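Local coordinates for type II secretion pathway related protein (Escherichia coli, PDB 3SOL) that serves as the pilotin of the type II secretion system, a small lipoprotein that probably helps the secretin reach and assemble in the outer membrane, at residues N40-G45 with V86-E91. Residues are numbered along the deposited sequence; the frame is centred on the assembly and turned at random.
Sequences NRIAIG and VPFIGE
Arg41 runs out from helix 32-45 with CG trans to the backbone N (chi1 -178°) and then bends at chi3, which swings its guanidinium across to Glu91 on helix 86-93. The Glu91 chain is kinked at chi2 (-63°), and the two side chains meet at about a right angle. Both terminal nitrogens of the arginine turn to one carboxylate oxygen. NH2 donates to Glu91 OE1 at 3.1 Å along a fairly straight path (159°), while NH1 adds a weak bond of 3.4 Å to the same OE1. The oxygen lies almost in the guanidinium plane, at its edge, yet the donor reaches it from above the carboxylate plane; this is a salt bridge forked on a single oxygen, not the two-oxygen bidentate pairing. CB of Glu91 also sits at the guanidinium edge, 3.7 Å from Arg41 NH2.

Beside this charged pair is an apolar contact. Ile42 extends its CG1 branch so that CD1 meets the edge of the Phe88 ring, 3.6 Å from CE1, and the same methyl comes within 4.3 Å of Glu91 CB. Phe88 is buried and also touches Ile35 and Val38 of helix 32-45 and Ile13 and Thr17 of helix 5-23.

The helix axes stay 12.1 Å apart at closest approach, so side chains bridge them rather than close backbone packing. In this all-helical pilotin fold the contact ties the short C-terminal helix to the C-terminal part of helix 32-45. Its chemistry is layered: methyl-to-ring packing borders the hydrophobic interior, while the ion pair lies toward the surface, where solvent would probably weaken its attraction.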
ATOM      1  N   ASN A  40      10.434   0.773   0.572  1.00 49.78           N
ATOM      2  CA  ASN A  40      11.817   0.477   0.187  1.00 53.27           C
ATOM      3  C   ASN A  40      12.686   0.226   1.418  1.00 56.15           C
ATOM      4  O   ASN A  40      13.492  -0.712   1.439  1.00 58.42           O
ATOM      5  CB  ASN A  40      12.402   1.623  -0.655  1.00 53.86           C
ATOM      6  CG  ASN A  40      13.774   1.290  -1.259  1.00 56.58           C
ATOM      7  OD1 ASN A  40      14.035   0.166  -1.683  1.00 58.66           O
ATOM      8  ND2 ASN A  40      14.649   2.285  -1.303  1.00 57.13           N
ATOM      9  N   ARG A  41      12.521   1.066   2.437  1.00 56.23           N
ATOM     10  CA  ARG A  41      13.175   0.855   3.722  1.00 59.06           C
ATOM     11  C   ARG A  41      12.822  -0.533   4.279  1.00 59.84           C
ATOM     12  O   ARG A  41      13.709  -1.344   4.567  1.00 62.32           O
ATOM     13  CB  ARG A  41      12.771   1.957   4.709  1.00 58.12           C
ATOM     14  CG  ARG A  41      13.442   1.840   6.076  1.00 62.55           C
ATOM     15  CD  ARG A  41      13.063   2.977   7.032  1.00 64.42           C
ATOM     16  NE  ARG A  41      11.628   3.046   7.331  1.00 64.02           N
ATOM     17  CZ  ARG A  41      10.957   2.202   8.119  1.00 65.43           C
ATOM     18  NH1 ARG A  41      11.565   1.168   8.700  1.00 68.32           N
ATOM     19  NH2 ARG A  41       9.653   2.386   8.321  1.00 63.58           N
ATOM     20  N   ILE A  42      11.523  -0.797   4.414  1.00 58.20           N
ATOM     21  CA  ILE A  42      11.020  -2.083   4.928  1.00 59.09           C
ATOM     22  C   ILE A  42      11.619  -3.282   4.181  1.00 61.78           C
ATOM     23  O   ILE A  42      12.164  -4.185   4.813  1.00 64.38           O
ATOM     24  CB  ILE A  42       9.478  -2.156   4.868  1.00 56.26           C
ATOM     25  CG1 ILE A  42       8.850  -1.254   5.938  1.00 54.68           C
ATOM     26  CG2 ILE A  42       8.997  -3.587   5.075  1.00 57.44           C
ATOM     27  CD1 ILE A  42       7.364  -1.137   5.817  1.00 52.12           C
ATOM     28  N   ALA A  43      11.523  -3.274   2.849  1.00 61.56           N
ATOM     29  CA  ALA A  43      12.110  -4.328   1.992  1.00 64.25           C
ATOM     30  C   ALA A  43      13.592  -4.567   2.280  1.00 67.74           C
ATOM     31  O   ALA A  43      14.022  -5.715   2.408  1.00 70.45           O
ATOM     32  CB  ALA A  43      11.926  -3.985   0.509  1.00 63.40           C
ATOM     33  N   ILE A  44      14.362  -3.483   2.369  1.00 68.26           N
ATOM     34  CA  ILE A  44      15.804  -3.563   2.634  1.00 72.02           C
ATOM     35  C   ILE A  44      16.098  -4.140   4.025  1.00 74.01           C
ATOM     36  O   ILE A  44      17.072  -4.869   4.201  1.00 77.50           O
ATOM     37  CB  ILE A  44      16.494  -2.187   2.455  1.00 71.97           C
ATOM     38  CG1 ILE A  44      16.500  -1.798   0.976  1.00 71.58           C
ATOM     39  CG2 ILE A  44      17.944  -2.214   2.986  1.00 75.57           C
ATOM     40  CD1 ILE A  44      17.235  -0.512   0.686  1.00 72.79           C
ATOM     41  N   GLY A  45      15.253  -3.813   5.002  1.00 72.37           N
ATOM     42  CA  GLY A  45      15.323  -4.432   6.326  1.00 74.17           C
ATOM     43  C   GLY A  45      15.013  -5.921   6.291  1.00 75.76           C
ATOM     44  O   GLY A  45      15.708  -6.717   6.920  1.00 79.18           O
ATOM     45  N   VAL A  86      -2.943  -1.382   9.976  1.00 31.08           N
ATOM     46  CA  VAL A  86      -2.518  -0.755  11.220  1.00 32.90           C
ATOM     47  C   VAL A  86      -0.998  -0.848  11.393  1.00 35.38           C
ATOM     48  O   VAL A  86      -0.350   0.168  11.651  1.00 36.14           O
ATOM     49  CB  VAL A  86      -3.302  -1.319  12.455  1.00 33.83           C
ATOM     50  CG1 VAL A  86      -2.657  -0.883  13.759  1.00 36.34           C
ATOM     51  CG2 VAL A  86      -4.760  -0.862  12.413  1.00 32.29           C
ATOM     52  N   PRO A  87      -0.413  -2.050  11.225  1.00 38.04           N
ATOM     53  CA  PRO A  87       1.049  -2.151  11.319  1.00 40.54           C
ATOM     54  C   PRO A  87       1.844  -1.278  10.326  1.00 40.37           C
ATOM     55  O   PRO A  87       2.773  -0.575  10.735  1.00 41.11           O
ATOM     56  CB  PRO A  87       1.309  -3.643  11.060  1.00 42.62           C
ATOM     57  CG  PRO A  87       0.056  -4.313  11.490  1.00 42.12           C
ATOM     58  CD  PRO A  87      -1.041  -3.378  11.091  1.00 38.34           C
ATOM     59  N   PHE A  88       1.498  -1.333   9.041  1.00 39.58           N
ATOM     60  CA  PHE A  88       2.196  -0.534   8.021  1.00 39.57           C
ATOM     61  C   PHE A  88       2.040   0.963   8.279  1.00 38.95           C
ATOM     62  O   PHE A  88       3.003   1.720   8.167  1.00 39.50           O
ATOM     63  CB  PHE A  88       1.693  -0.874   6.617  1.00 38.51           C
ATOM     64  CG  PHE A  88       2.435  -0.160   5.505  1.00 38.87           C
ATOM     65  CD1 PHE A  88       3.801  -0.364   5.313  1.00 40.72           C
ATOM     66  CD2 PHE A  88       1.760   0.683   4.627  1.00 37.09           C
ATOM     67  CE1 PHE A  88       4.494   0.286   4.279  1.00 40.80           C
ATOM     68  CE2 PHE A  88       2.441   1.331   3.587  1.00 37.81           C
ATOM     69  CZ  PHE A  88       3.818   1.128   3.418  1.00 40.08           C
ATOM     70  N   ILE A  89       0.831   1.388   8.636  1.00 38.06           N
ATOM     71  CA  ILE A  89       0.567   2.807   8.934  1.00 37.59           C
ATOM     72  C   ILE A  89       1.428   3.287  10.115  1.00 40.27           C
ATOM     73  O   ILE A  89       1.869   4.433  10.134  1.00 40.89           O
ATOM     74  CB  ILE A  89      -0.934   3.055   9.205  1.00 35.79           C
ATOM     75  CG1 ILE A  89      -1.751   2.790   7.927  1.00 34.25           C
ATOM     76  CG2 ILE A  89      -1.173   4.471   9.721  1.00 34.60           C
ATOM     77  CD1 ILE A  89      -3.264   2.804   8.124  1.00 31.75           C
ATOM     78  N   GLY A  90       1.678   2.405  11.082  1.00 43.04           N
ATOM     79  CA  GLY A  90       2.626   2.686  12.183  1.00 46.08           C
ATOM     80  C   GLY A  90       4.051   2.966  11.724  1.00 48.28           C
ATOM     81  O   GLY A  90       4.739   3.820  12.288  1.00 49.30           O
ATOM     82  N   GLU A  91       4.497   2.234  10.704  1.00 49.48           N
ATOM     83  CA  GLU A  91       5.793   2.489  10.067  1.00 51.94           C
ATOM     84  C   GLU A  91       5.780   3.793   9.261  1.00 51.40           C
ATOM     85  O   GLU A  91       6.768   4.541   9.246  1.00 52.57           O
ATOM     86  CB  GLU A  91       6.180   1.319   9.158  1.00 52.76           C
ATOM     87  CG  GLU A  91       6.443   0.022   9.913  1.00 55.96           C
ATOM     88  CD  GLU A  91       7.633   0.131  10.860  1.00 60.23           C
ATOM     89  OE1 GLU A  91       8.775   0.263  10.366  1.00 62.06           O
ATOM     90  OE2 GLU A  91       7.415   0.094  12.096  1.00 61.76           O
TER